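Local coordinates for protein R.Ecl18kI (Enterobacter cloacae, PDB 2GB7) that recognises the double-stranded DNA sequence 5'-CCNGG-3', flipping nucleotides out of the helix as it binds, and cleaves the site as a type II restriction endonuclease, at residues K69-R74 with Y106-S111; A55-C60 with E125-L130; S14-S19 with T73-Y78. The protein carries 1 engineered substitution. All blocks are in the same frame, centred on the assembly; numbering follows the deposited sequence.

Contact 1: K69-R74 with Y106-S111; sequences KEFTTR and YDLALS. With nucleotides of chain A.
L108 holds its CG anti to the backbone N (chi1 175°), which sets its two methyl groups against T72 and F71. T72 has its CG2 likewise opposite the backbone N (chi1, measured to OG1, is -58°) and its OG1 beside that N, leaving the methyl to face the leucine. The result is helix-helix packing between helices 49-77 and 102-134 of this PDDEXK-clan endonuclease, about 23 Å from the centre of the chain to the centre of the contact. The CD2 methyl of L108 lies 3.8 Å from T72 CG2 and 3.7 Å from T72 O, and the two side chains cross obliquely. The other methyl, L108 CD1, is 4.3 Å from CE2 of the F71 ring, which it approaches at a slant; F21 meets the same ring edge-to-face. No hydrogen bond joins the two segments. T72 OG1 is nevertheless satisfied, giving its proton to E68 O and accepting from ND2 of N112, the residue after 106-111.

Other sides of helix 102-134 serve DNA and dimer. A109 packs on A109 of the second subunit. Y106 OH donates a 3.0 Å hydrogen bond to OP2 of DG6 in chain A, and that oxygen lies in the plane of the tyrosine ring at its edge. L110 CD2 approaches the same OP2 of DG6 to 3.6 Å, setting an apolar methyl beside the phosphate. One turn on from D107, the helix reaches a second phosphate of the same strand. There S111 OG donates to OP1 of DG8 in chain A at 2.7 Å, while R17 NH2 also hydrogen-bonds this hydroxyl oxygen.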
loop_
_atom_site.group_PDB
_atom_site.type_symbol
_atom_site.label_atom_id
_atom_site.label_comp_id
_atom_site.label_asym_id
_atom_site.label_seq_id
_atom_site.Cartn_x
_atom_site.Cartn_y
_atom_site.Cartn_z
ATOM N N LYS F 69 -14.816 -18.346 -0.549
ATOM C CA LYS F 69 -15.080 -19.093 0.694
ATOM C C LYS F 69 -14.940 -20.598 0.483
ATOM O O LYS F 69 -14.292 -21.298 1.290
ATOM C CB LYS F 69 -16.454 -18.748 1.285
ATOM C CG LYS F 69 -16.650 -19.268 2.729
ATOM C CD LYS F 69 -18.097 -19.236 3.168
ATOM C CE LYS F 69 -18.564 -17.826 3.544
ATOM N NZ LYS F 69 -19.967 -17.838 4.083
ATOM N N GLU F 70 -15.554 -21.100 -0.587
ATOM C CA GLU F 70 -15.460 -22.514 -0.959
ATOM C C GLU F 70 -14.021 -22.930 -1.315
ATOM O O GLU F 70 -13.578 -24.036 -0.978
ATOM C CB GLU F 70 -16.480 -22.927 -2.050
ATOM C CG GLU F 70 -16.497 -22.092 -3.351
ATOM C CD GLU F 70 -17.570 -22.573 -4.355
ATOM N N PHE F 71 -13.292 -22.026 -1.960
ATOM C CA PHE F 71 -11.879 -22.239 -2.242
ATOM C C PHE F 71 -11.053 -22.388 -0.964
ATOM O O PHE F 71 -10.265 -23.329 -0.812
ATOM C CB PHE F 71 -11.368 -21.050 -3.068
ATOM C CG PHE F 71 -9.907 -21.092 -3.346
ATOM C CD1 PHE F 71 -9.400 -21.914 -4.357
ATOM C CD2 PHE F 71 -9.028 -20.310 -2.603
ATOM C CE1 PHE F 71 -8.037 -21.941 -4.629
ATOM C CE2 PHE F 71 -7.669 -20.336 -2.865
ATOM C CZ PHE F 71 -7.174 -21.139 -3.893
ATOM N N THR F 72 -11.251 -21.480 -0.025
ATOM C CA THR F 72 -10.511 -21.496 1.228
ATOM C C THR F 72 -10.744 -22.826 1.944
ATOM O O THR F 72 -9.801 -23.507 2.381
ATOM C CB THR F 72 -10.954 -20.324 2.092
ATOM O OG1 THR F 72 -10.721 -19.106 1.359
ATOM C CG2 THR F 72 -10.211 -20.301 3.431
ATOM N N THR F 73 -12.004 -23.208 2.046
ATOM C CA THR F 73 -12.331 -24.495 2.707
ATOM C C THR F 73 -11.630 -25.664 2.018
ATOM O O THR F 73 -11.081 -26.564 2.695
ATOM C CB THR F 73 -13.834 -24.701 2.703
ATOM O OG1 THR F 73 -14.441 -23.669 3.491
ATOM C CG2 THR F 73 -14.209 -26.077 3.267
ATOM N N ARG F 74 -11.629 -25.653 0.689
ATOM C CA ARG F 74 -10.998 -26.710 -0.090
ATOM C C ARG F 74 -9.499 -26.755 0.136
ATOM O O ARG F 74 -8.935 -27.840 0.324
ATOM C CB ARG F 74 -11.316 -26.586 -1.571
ATOM C CG ARG F 74 -11.001 -27.818 -2.394
ATOM C CD ARG F 74 -11.762 -27.828 -3.712
ATOM N NE ARG F 74 -13.211 -27.750 -3.506
ATOM C CZ ARG F 74 -13.957 -26.646 -3.623
ATOM N NH1 ARG F 74 -13.429 -25.462 -3.980
ATOM N NH2 ARG F 74 -15.261 -26.736 -3.392
ATOM N N TYR F 106 -2.309 -19.218 8.023
ATOM C CA TYR F 106 -1.941 -17.817 7.811
ATOM C C TYR F 106 -1.536 -17.569 6.357
ATOM O O TYR F 106 -1.978 -16.588 5.766
ATOM C CB TYR F 106 -0.836 -17.375 8.782
ATOM C CG TYR F 106 -0.342 -15.972 8.461
ATOM C CD1 TYR F 106 -1.049 -14.847 8.849
ATOM C CD2 TYR F 106 0.846 -15.793 7.755
ATOM C CE1 TYR F 106 -0.595 -13.550 8.523
ATOM C CE2 TYR F 106 1.308 -14.514 7.432
ATOM C CZ TYR F 106 0.586 -13.402 7.824
ATOM O OH TYR F 106 1.047 -12.136 7.518
ATOM N N ASP F 107 -0.697 -18.427 5.780
ATOM C CA ASP F 107 -0.263 -18.263 4.388
ATOM C C ASP F 107 -1.413 -18.283 3.383
ATOM O O ASP F 107 -1.424 -17.520 2.396
ATOM C CB ASP F 107 0.739 -19.338 4.017
ATOM C CG ASP F 107 2.093 -19.103 4.651
ATOM O OD1 ASP F 107 2.306 -18.011 5.238
ATOM O OD2 ASP F 107 2.932 -20.022 4.547
ATOM N N LEU F 108 -2.368 -19.174 3.618
ATOM C CA LEU F 108 -3.586 -19.170 2.798
ATOM C C LEU F 108 -4.356 -17.861 2.906
ATOM O O LEU F 108 -4.737 -17.281 1.888
ATOM C CB LEU F 108 -4.501 -20.328 3.197
ATOM C CG LEU F 108 -5.877 -20.426 2.530
ATOM C CD1 LEU F 108 -5.763 -20.571 1.028
ATOM C CD2 LEU F 108 -6.662 -21.610 3.092
ATOM N N ALA F 109 -4.631 -17.412 4.129
ATOM C CA ALA F 109 -5.379 -16.165 4.294
ATOM C C ALA F 109 -4.606 -14.994 3.713
ATOM O O ALA F 109 -5.191 -14.123 3.069
ATOM C CB ALA F 109 -5.677 -15.914 5.751
ATOM N N LEU F 110 -3.296 -14.990 3.936
ATOM C CA LEU F 110 -2.448 -13.948 3.368
ATOM C C LEU F 110 -2.573 -13.898 1.842
ATOM O O LEU F 110 -2.779 -12.820 1.274
ATOM C CB LEU F 110 -0.975 -14.123 3.760
ATOM C CG LEU F 110 0.050 -13.115 3.202
ATOM C CD1 LEU F 110 -0.278 -11.674 3.601
ATOM C CD2 LEU F 110 1.449 -13.534 3.703
ATOM N N SER F 111 -2.455 -15.063 1.204
ATOM C CA SER F 111 -2.575 -15.178 -0.249
ATOM C C SER F 111 -3.933 -14.633 -0.709
ATOM O O SER F 111 -3.998 -13.879 -1.695
ATOM C CB SER F 111 -2.416 -16.647 -0.657
ATOM O OG SER F 111 -2.394 -16.788 -2.063
ATOM P P DG A 6 3.781 -10.573 5.836
ATOM O OP1 DG A 6 2.828 -9.633 6.482
ATOM O OP2 DG A 6 3.678 -12.027 6.125
ATOM O "O5'" DG A 6 3.694 -10.408 4.260
ATOM C "C5'" DG A 6 3.470 -9.138 3.662
ATOM C "C4'" DG A 6 3.398 -9.304 2.165
ATOM O "O4'" DG A 6 3.023 -8.064 1.520
ATOM C "C3'" DG A 6 4.714 -9.736 1.516
ATOM O "O3'" DG A 6 4.400 -10.638 0.456
ATOM C "C2'" DG A 6 5.243 -8.438 0.934
ATOM C "C1'" DG A 6 3.946 -7.802 0.485
ATOM N N9 DG A 6 3.946 -6.366 0.242
ATOM C C8 DG A 6 4.977 -5.467 0.389
ATOM N N7 DG A 6 4.638 -4.250 0.053
ATOM C C5 DG A 6 3.308 -4.360 -0.332
ATOM C C6 DG A 6 2.398 -3.378 -0.812
ATOM O O6 DG A 6 2.594 -2.177 -1.012
ATOM N N1 DG A 6 1.145 -3.927 -1.071
ATOM C C2 DG A 6 0.808 -5.244 -0.899
ATOM N N2 DG A 6 -0.460 -5.576 -1.185
ATOM N N3 DG A 6 1.649 -6.167 -0.472
ATOM C C4 DG A 6 2.869 -5.657 -0.208
ATOM P P DG A 8 0.662 -15.422 -3.851
ATOM O OP1 DG A 8 -0.189 -16.617 -3.590
ATOM O OP2 DG A 8 1.941 -15.581 -4.581
ATOM O "O5'" DG A 8 -0.260 -14.374 -4.614
ATOM C "C5'" DG A 8 -1.441 -13.892 -3.984
ATOM C "C4'" DG A 8 -2.160 -12.916 -4.883
ATOM O "O4'" DG A 8 -1.421 -11.676 -4.965
ATOM C "C3'" DG A 8 -2.361 -13.390 -6.318
ATOM O "O3'" DG A 8 -3.659 -12.985 -6.743
ATOM C "C2'" DG A 8 -1.275 -12.655 -7.085
ATOM C "C1'" DG A 8 -1.178 -11.347 -6.321
ATOM N N9 DG A 8 0.117 -10.676 -6.381
ATOM C C8 DG A 8 1.329 -11.181 -5.984
ATOM N N7 DG A 8 2.308 -10.327 -6.115
ATOM C C5 DG A 8 1.706 -9.191 -6.638
ATOM C C6 DG A 8 2.264 -7.935 -6.985
ATOM O O6 DG A 8 3.441 -7.563 -6.889
ATOM N N1 DG A 8 1.300 -7.067 -7.488
ATOM C C2 DG A 8 -0.031 -7.371 -7.640
ATOM N N2 DG A 8 -0.802 -6.405 -8.157
ATOM N N3 DG A 8 -0.565 -8.538 -7.313
ATOM C C4 DG A 8 0.355 -9.394 -6.821
#

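Contact 2: A55-C60 with E125-L130; sequences AMRKNC and ESILEL. With nucleotides of chain B.
A55 O takes two hydrogen bonds from one residue: N59 N reaches it at 3.0 Å in the usual helical pattern, and N59 ND2 at 2.9 Å from the opposite face of the carbonyl plane. The side-chain bond is nearly straight, with an N-H...O angle of 164°, and A55 O lies almost in the amide plane of N59; the two bonds together grip the carbonyl oxygen, and the one from ND2 should restrain the rotation of the amide. Toward helix 102-134 the surface is apolar. I127 sends its CD1 methyl against M56 CB at 3.8 Å, and the same I127 CD1 lies 4.0 Å from R57 CG, the arginine and isoleucine side chains crossing at about a right angle. I127 CG2 also comes near M56 CB, so the beta carbon sits against both branches of the isoleucine. Helices 49-77 and 102-134 are thus packed together near the centre of the chain in this PDDEXK-clan endonuclease, with V28 of helix 24-34 touching both M56 and L130. R57 links this packing to the DNA. Its chain bends at chi2 (-93°) and chi3, which lays the guanidinium over the thymine of DT5 in chain B, the two flat groups roughly parallel. C4 of DT5 stands 3.8 Å above the R57 guanidinium plane, over its centre. This base lies far from that of DC3, two positions along the strand, as would suit a flipped-out nucleotide. E125 OE2 approaches C5' of DC3 in chain B to 3.5 Å.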
loop_
_atom_site.group_PDB
_atom_site.type_symbol
_atom_site.label_atom_id
_atom_site.label_comp_id
_atom_site.label_asym_id
_atom_site.label_seq_id
_atom_site.Cartn_x
_atom_site.Cartn_y
_atom_site.Cartn_z
ATOM N N ALA F 55 -23.517 -1.007 -8.738
ATOM C CA ALA F 55 -24.170 -2.273 -9.108
ATOM C C ALA F 55 -23.123 -3.264 -9.593
ATOM O O ALA F 55 -23.157 -4.429 -9.210
ATOM C CB ALA F 55 -25.252 -2.047 -10.175
ATOM N N MET F 56 -22.158 -2.799 -10.388
ATOM C CA MET F 56 -21.081 -3.692 -10.831
ATOM C C MET F 56 -20.285 -4.267 -9.658
ATOM O O MET F 56 -20.030 -5.496 -9.584
ATOM C CB MET F 56 -20.178 -2.990 -11.850
ATOM C CG MET F 56 -20.838 -2.764 -13.223
ATOM S SD MET F 56 -21.094 -4.282 -14.168
ATOM C CE MET F 56 -19.402 -4.894 -14.351
ATOM N N ARG F 57 -19.875 -3.383 -8.751
ATOM C CA ARG F 57 -19.104 -3.761 -7.564
ATOM C C ARG F 57 -19.855 -4.795 -6.742
ATOM O O ARG F 57 -19.311 -5.845 -6.428
ATOM C CB ARG F 57 -18.834 -2.537 -6.710
ATOM C CG ARG F 57 -17.746 -1.615 -7.269
ATOM C CD ARG F 57 -16.429 -2.011 -6.652
ATOM N NE ARG F 57 -16.420 -1.786 -5.200
ATOM C CZ ARG F 57 -15.356 -1.920 -4.410
ATOM N NH1 ARG F 57 -14.190 -2.332 -4.890
ATOM N NH2 ARG F 57 -15.469 -1.648 -3.124
ATOM N N LYS F 58 -21.119 -4.514 -6.435
ATOM C CA LYS F 58 -21.944 -5.438 -5.630
ATOM C C LYS F 58 -22.074 -6.806 -6.259
ATOM O O LYS F 58 -21.958 -7.832 -5.574
ATOM C CB LYS F 58 -23.352 -4.858 -5.463
ATOM C CG LYS F 58 -23.462 -3.817 -4.357
ATOM C CD LYS F 58 -24.806 -3.112 -4.384
ATOM C CE LYS F 58 -25.956 -4.110 -4.458
ATOM N NZ LYS F 58 -27.133 -3.443 -5.086
ATOM N N ASN F 59 -22.382 -6.827 -7.551
ATOM C CA ASN F 59 -22.549 -8.083 -8.257
ATOM C C ASN F 59 -21.257 -8.867 -8.471
ATOM O O ASN F 59 -21.236 -10.100 -8.291
ATOM C CB ASN F 59 -23.379 -7.892 -9.514
ATOM C CG ASN F 59 -24.838 -7.660 -9.183
ATOM O OD1 ASN F 59 -25.585 -8.619 -8.968
ATOM N ND2 ASN F 59 -25.249 -6.389 -9.079
ATOM N N CYS F 60 -20.168 -8.168 -8.784
ATOM C CA CYS F 60 -18.873 -8.847 -8.789
ATOM C C CYS F 60 -18.577 -9.545 -7.461
ATOM O O CYS F 60 -18.119 -10.693 -7.446
ATOM C CB CYS F 60 -17.745 -7.879 -9.133
ATOM S SG CYS F 60 -17.676 -7.455 -10.888
ATOM N N GLU F 125 -10.816 -0.718 -11.979
ATOM C CA GLU F 125 -10.319 -0.230 -13.255
ATOM C C GLU F 125 -11.102 -0.770 -14.467
ATOM O O GLU F 125 -11.465 0.024 -15.387
ATOM C CB GLU F 125 -8.829 -0.581 -13.355
ATOM C CG GLU F 125 -7.940 0.116 -12.311
ATOM C CD GLU F 125 -6.681 -0.686 -11.936
ATOM O OE1 GLU F 125 -6.196 -1.509 -12.749
ATOM O OE2 GLU F 125 -6.186 -0.493 -10.802
ATOM N N SER F 126 -11.414 -2.075 -14.446
ATOM C CA SER F 126 -12.152 -2.725 -15.530
ATOM C C SER F 126 -13.570 -2.178 -15.599
ATOM O O SER F 126 -14.125 -1.966 -16.675
ATOM C CB SER F 126 -12.186 -4.226 -15.308
ATOM O OG SER F 126 -10.878 -4.749 -15.393
ATOM N N ILE F 127 -14.169 -1.987 -14.428
ATOM C CA ILE F 127 -15.518 -1.405 -14.373
ATOM C C ILE F 127 -15.521 -0.002 -15.012
ATOM O O ILE F 127 -16.426 0.369 -15.791
ATOM C CB ILE F 127 -16.009 -1.338 -12.920
ATOM C CG1 ILE F 127 -16.303 -2.771 -12.412
ATOM C CG2 ILE F 127 -17.263 -0.415 -12.839
ATOM C CD1 ILE F 127 -16.513 -2.818 -10.908
ATOM N N LEU F 128 -14.502 0.806 -14.719
ATOM C CA LEU F 128 -14.426 2.171 -15.303
ATOM C C LEU F 128 -14.113 2.157 -16.806
ATOM O O LEU F 128 -14.591 2.993 -17.565
ATOM C CB LEU F 128 -13.370 2.998 -14.545
ATOM C CG LEU F 128 -13.709 3.262 -13.065
ATOM C CD1 LEU F 128 -12.482 3.958 -12.373
ATOM C CD2 LEU F 128 -14.990 4.154 -13.002
ATOM N N GLU F 129 -13.328 1.160 -17.220
ATOM C CA GLU F 129 -13.016 0.969 -18.624
ATOM C C GLU F 129 -14.296 0.689 -19.400
ATOM O O GLU F 129 -14.591 1.358 -20.409
ATOM C CB GLU F 129 -12.101 -0.239 -18.717
ATOM C CG GLU F 129 -11.647 -0.570 -20.072
ATOM C CD GLU F 129 -10.655 -1.714 -20.062
ATOM O OE1 GLU F 129 -10.158 -2.086 -18.963
ATOM O OE2 GLU F 129 -10.371 -2.218 -21.166
ATOM N N LEU F 130 -15.080 -0.273 -18.924
ATOM C CA LEU F 130 -16.344 -0.582 -19.598
ATOM C C LEU F 130 -17.344 0.570 -19.553
ATOM O O LEU F 130 -18.111 0.731 -20.474
ATOM C CB LEU F 130 -16.959 -1.873 -19.038
ATOM C CG LEU F 130 -16.132 -3.113 -19.384
ATOM C CD1 LEU F 130 -16.648 -4.321 -18.621
ATOM C CD2 LEU F 130 -16.183 -3.419 -20.876
ATOM P P DT B 5 -9.071 -2.055 -0.580
ATOM O OP1 DT B 5 -9.552 -0.723 -1.018
ATOM O OP2 DT B 5 -9.365 -2.522 0.798
ATOM O "O5'" DT B 5 -9.615 -3.139 -1.615
ATOM C "C5'" DT B 5 -9.399 -4.539 -1.413
ATOM C "C4'" DT B 5 -10.409 -5.079 -0.427
ATOM O "O4'" DT B 5 -11.758 -4.746 -0.840
ATOM C "C3'" DT B 5 -10.393 -6.594 -0.199
ATOM O "O3'" DT B 5 -10.494 -6.845 1.206
ATOM C "C2'" DT B 5 -11.676 -7.060 -0.876
ATOM C "C1'" DT B 5 -12.580 -5.873 -0.609
ATOM N N1 DT B 5 -13.796 -5.737 -1.435
ATOM C C2 DT B 5 -14.966 -5.414 -0.781
ATOM O O2 DT B 5 -15.033 -5.274 0.429
ATOM N N3 DT B 5 -16.056 -5.269 -1.599
ATOM C C4 DT B 5 -16.095 -5.420 -2.972
ATOM O O4 DT B 5 -17.150 -5.244 -3.576
ATOM C C5 DT B 5 -14.836 -5.780 -3.589
ATOM C C7 DT B 5 -14.784 -5.983 -5.069
ATOM C C6 DT B 5 -13.764 -5.916 -2.799
ATOM P P DC B 3 -1.611 1.678 -9.334
ATOM O OP1 DC B 3 -2.651 2.310 -10.186
ATOM O OP2 DC B 3 -0.844 2.506 -8.358
ATOM O "O5'" DC B 3 -2.304 0.460 -8.586
ATOM C "C5'" DC B 3 -2.999 -0.513 -9.358
ATOM C "C4'" DC B 3 -3.665 -1.513 -8.448
ATOM O "O4'" DC B 3 -2.696 -2.524 -8.078
ATOM C "C3'" DC B 3 -4.121 -0.853 -7.153
ATOM O "O3'" DC B 3 -5.521 -0.840 -6.955
ATOM C "C2'" DC B 3 -3.427 -1.611 -6.040
ATOM C "C1'" DC B 3 -2.804 -2.831 -6.693
ATOM N N1 DC B 3 -1.446 -3.002 -6.157
ATOM C C2 DC B 3 -1.135 -4.155 -5.432
ATOM O O2 DC B 3 -2.003 -5.027 -5.292
ATOM N N3 DC B 3 0.102 -4.286 -4.897
ATOM C C4 DC B 3 1.005 -3.318 -5.061
ATOM N N4 DC B 3 2.215 -3.482 -4.512
ATOM C C5 DC B 3 0.715 -2.136 -5.798
ATOM C C6 DC B 3 -0.506 -2.025 -6.333
#

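Contact 3: S14-S19 with T73-Y78; sequences SKERKS and TRMLSY. With nucleotides of chain A.
E16 of the N-terminal helix 6-20 meets M75 and Y78 near the end of helix 49-77, a small helix-helix packing contact. The 73-78 segment begins with T73, which joins the dimer interface: its OG1 is hydrogen-bonded to T98 O of the second subunit, and T73 O accepts a 2.7 Å hydrogen bond from S77 OG. M75 supplies the sulfur that meets E16. Bends at chi2 and chi3 fold the methionine chain back and lay M75 SD on the aliphatic part of the glutamate, 3.9 Å from E16 CG and 4.0 Å from E16 CB. F9, L12 and I13 of helix 6-20 also touch this methionine, as does L108 of helix 102-134, which places it among three helices. L76 packs on I105 and on T98 of the second subunit. Y78 closes the segment: its ring edge has M75 O in plane, and Y78 OH stands 3.5 Å from E16 OE1, a long approach. The carboxylate and ring planes are 43° apart. A bend at chi2 (-75°) lets the glutamate present its methylenes to the sulfur and its carboxylate to the tyrosine. On another side of helix 6-20, R17 hydrogen-bonds through NH2 to N112 OD1, and R17 CD lies 3.5 Å from OP1 of DC9 in chain A.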
loop_
_atom_site.group_PDB
_atom_site.type_symbol
_atom_site.label_atom_id
_atom_site.label_comp_id
_atom_site.label_asym_id
_atom_site.label_seq_id
_atom_site.Cartn_x
_atom_site.Cartn_y
_atom_site.Cartn_z
ATOM N N SER F 14 -1.412 -21.301 -5.178
ATOM C CA SER F 14 -1.197 -20.539 -6.411
ATOM C C SER F 14 -1.644 -21.295 -7.658
ATOM O O SER F 14 -2.261 -20.712 -8.548
ATOM C CB SER F 14 0.274 -20.154 -6.526
ATOM O OG SER F 14 0.574 -19.150 -5.583
ATOM N N LYS F 15 -1.348 -22.591 -7.706
ATOM C CA LYS F 15 -1.756 -23.446 -8.815
ATOM C C LYS F 15 -3.276 -23.503 -8.898
ATOM O O LYS F 15 -3.855 -23.335 -9.972
ATOM C CB LYS F 15 -1.164 -24.851 -8.649
ATOM C CG LYS F 15 -1.403 -25.808 -9.821
ATOM C CD LYS F 15 -0.762 -27.157 -9.524
ATOM C CE LYS F 15 -1.269 -28.262 -10.448
ATOM N NZ LYS F 15 -0.400 -28.488 -11.653
ATOM N N GLU F 16 -3.908 -23.699 -7.747
ATOM C CA GLU F 16 -5.352 -23.842 -7.655
ATOM C C GLU F 16 -6.066 -22.542 -7.930
ATOM O O GLU F 16 -7.109 -22.560 -8.558
ATOM C CB GLU F 16 -5.771 -24.353 -6.278
ATOM C CG GLU F 16 -5.341 -25.801 -6.006
ATOM C CD GLU F 16 -6.172 -26.836 -6.749
ATOM O OE1 GLU F 16 -5.734 -28.014 -6.792
ATOM O OE2 GLU F 16 -7.267 -26.507 -7.259
ATOM N N ARG F 17 -5.522 -21.433 -7.436
ATOM C CA ARG F 17 -6.130 -20.122 -7.680
ATOM C C ARG F 17 -6.160 -19.803 -9.167
ATOM O O ARG F 17 -7.177 -19.337 -9.684
ATOM C CB ARG F 17 -5.395 -19.013 -6.924
ATOM C CG ARG F 17 -6.218 -17.722 -6.840
ATOM C CD ARG F 17 -5.491 -16.584 -6.132
ATOM N NE ARG F 17 -5.006 -16.966 -4.810
ATOM C CZ ARG F 17 -5.743 -16.966 -3.707
ATOM N NH1 ARG F 17 -7.039 -16.653 -3.764
ATOM N NH2 ARG F 17 -5.188 -17.339 -2.549
ATOM N N LYS F 18 -5.037 -20.028 -9.841
ATOM C CA LYS F 18 -4.941 -19.805 -11.283
ATOM C C LYS F 18 -5.942 -20.667 -12.057
ATOM O O LYS F 18 -6.564 -20.187 -13.014
ATOM C CB LYS F 18 -3.524 -20.077 -11.779
ATOM C CG LYS F 18 -3.310 -19.803 -13.247
ATOM C CD LYS F 18 -1.953 -20.283 -13.701
ATOM C CE LYS F 18 -2.074 -21.493 -14.611
ATOM N NZ LYS F 18 -0.724 -21.987 -15.031
ATOM N N SER F 19 -6.097 -21.919 -11.631
ATOM C CA SER F 19 -6.942 -22.883 -12.322
ATOM C C SER F 19 -8.415 -22.613 -12.165
ATOM O O SER F 19 -9.198 -22.977 -13.042
ATOM C CB SER F 19 -6.696 -24.298 -11.792
ATOM O OG SER F 19 -5.362 -24.680 -12.008
ATOM N N THR F 73 -12.004 -23.208 2.046
ATOM C CA THR F 73 -12.331 -24.495 2.707
ATOM C C THR F 73 -11.630 -25.664 2.018
ATOM O O THR F 73 -11.081 -26.564 2.695
ATOM C CB THR F 73 -13.834 -24.701 2.703
ATOM O OG1 THR F 73 -14.441 -23.669 3.491
ATOM C CG2 THR F 73 -14.209 -26.077 3.267
ATOM N N ARG F 74 -11.629 -25.653 0.689
ATOM C CA ARG F 74 -10.998 -26.710 -0.090
ATOM C C ARG F 74 -9.499 -26.755 0.136
ATOM O O ARG F 74 -8.935 -27.840 0.324
ATOM C CB ARG F 74 -11.316 -26.586 -1.571
ATOM C CG ARG F 74 -11.001 -27.818 -2.394
ATOM C CD ARG F 74 -11.762 -27.828 -3.712
ATOM N NE ARG F 74 -13.211 -27.750 -3.506
ATOM C CZ ARG F 74 -13.957 -26.646 -3.623
ATOM N NH1 ARG F 74 -13.429 -25.462 -3.980
ATOM N NH2 ARG F 74 -15.261 -26.736 -3.392
ATOM N N MET F 75 -8.869 -25.587 0.141
ATOM C CA MET F 75 -7.441 -25.515 0.414
ATOM C C MET F 75 -7.133 -26.072 1.785
ATOM O O MET F 75 -6.222 -26.874 1.935
ATOM C CB MET F 75 -6.908 -24.084 0.254
ATOM C CG MET F 75 -6.966 -23.607 -1.179
ATOM S SD MET F 75 -6.212 -24.732 -2.369
ATOM C CE MET F 75 -4.527 -24.762 -1.811
ATOM N N LEU F 76 -7.909 -25.668 2.782
ATOM C CA LEU F 76 -7.677 -26.134 4.144
ATOM C C LEU F 76 -7.820 -27.646 4.265
ATOM O O LEU F 76 -7.195 -28.275 5.118
ATOM C CB LEU F 76 -8.636 -25.448 5.117
ATOM C CG LEU F 76 -8.352 -23.981 5.444
ATOM C CD1 LEU F 76 -9.473 -23.370 6.301
ATOM C CD2 LEU F 76 -7.000 -23.829 6.135
ATOM N N SER F 77 -8.632 -28.250 3.414
ATOM C CA SER F 77 -8.879 -29.685 3.606
ATOM C C SER F 77 -7.672 -30.556 3.164
ATOM O O SER F 77 -7.530 -31.719 3.580
ATOM C CB SER F 77 -10.222 -30.060 2.983
ATOM O OG SER F 77 -11.224 -29.177 3.484
ATOM N N TYR F 78 -6.764 -29.952 2.393
ATOM C CA TYR F 78 -5.479 -30.570 2.033
ATOM C C TYR F 78 -4.502 -30.758 3.200
ATOM O O TYR F 78 -3.468 -31.421 3.050
ATOM C CB TYR F 78 -4.770 -29.727 0.988
ATOM C CG TYR F 78 -5.187 -29.969 -0.435
ATOM C CD1 TYR F 78 -6.119 -29.137 -1.046
ATOM C CD2 TYR F 78 -4.621 -31.004 -1.190
ATOM C CE1 TYR F 78 -6.494 -29.320 -2.366
ATOM C CE2 TYR F 78 -4.990 -31.203 -2.518
ATOM C CZ TYR F 78 -5.931 -30.345 -3.099
ATOM O OH TYR F 78 -6.324 -30.507 -4.404
ATOM P P DC A 9 -4.274 -13.566 -8.107
ATOM O OP1 DC A 9 -5.740 -13.630 -7.898
ATOM O OP2 DC A 9 -3.535 -14.786 -8.518
ATOM O "O5'" DC A 9 -3.992 -12.404 -9.157
ATOM C "C5'" DC A 9 -4.696 -11.170 -9.053
ATOM C "C4'" DC A 9 -4.287 -10.225 -10.157
ATOM O "O4'" DC A 9 -2.943 -9.751 -9.913
ATOM C "C3'" DC A 9 -4.281 -10.825 -11.564
ATOM O "O3'" DC A 9 -4.656 -9.825 -12.513
ATOM C "C2'" DC A 9 -2.811 -11.129 -11.797
ATOM C "C1'" DC A 9 -2.144 -9.981 -11.057
ATOM N N1 DC A 9 -0.769 -10.235 -10.601
ATOM C C2 DC A 9 0.122 -9.158 -10.527
ATOM O O2 DC A 9 -0.278 -8.025 -10.843
ATOM N N3 DC A 9 1.390 -9.379 -10.111
ATOM C C4 DC A 9 1.776 -10.613 -9.776
ATOM N N4 DC A 9 3.035 -10.788 -9.371
ATOM C C5 DC A 9 0.889 -11.725 -9.842
ATOM C C6 DC A 9 -0.363 -11.494 -10.256
#

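Overall arrangement
Contacts 1 and 2 join the same two helices, 49-77 and 102-134, at points whose centres are 24 Å apart, with the nearest atoms about 11 Å from each other. Contact 3 adds helix 6-20 beside contact 1: their centres are 7 Å apart, they share T73 and R74, F71 CE1 packs 3.7 Å from E16 CB, and R17 NH2 probably hydrogen-bonds S111 OG at 2.9 Å. Contacts 2 and 3 do not touch, their centres being 26 Å apart. All three border the DNA. Contact 1 lies by the phosphates of DG6 and DG8 in strand A and contact 3 by that of DC9, and both reach the second subunit, whereas contact 2 meets strand B at DT5 and DC3.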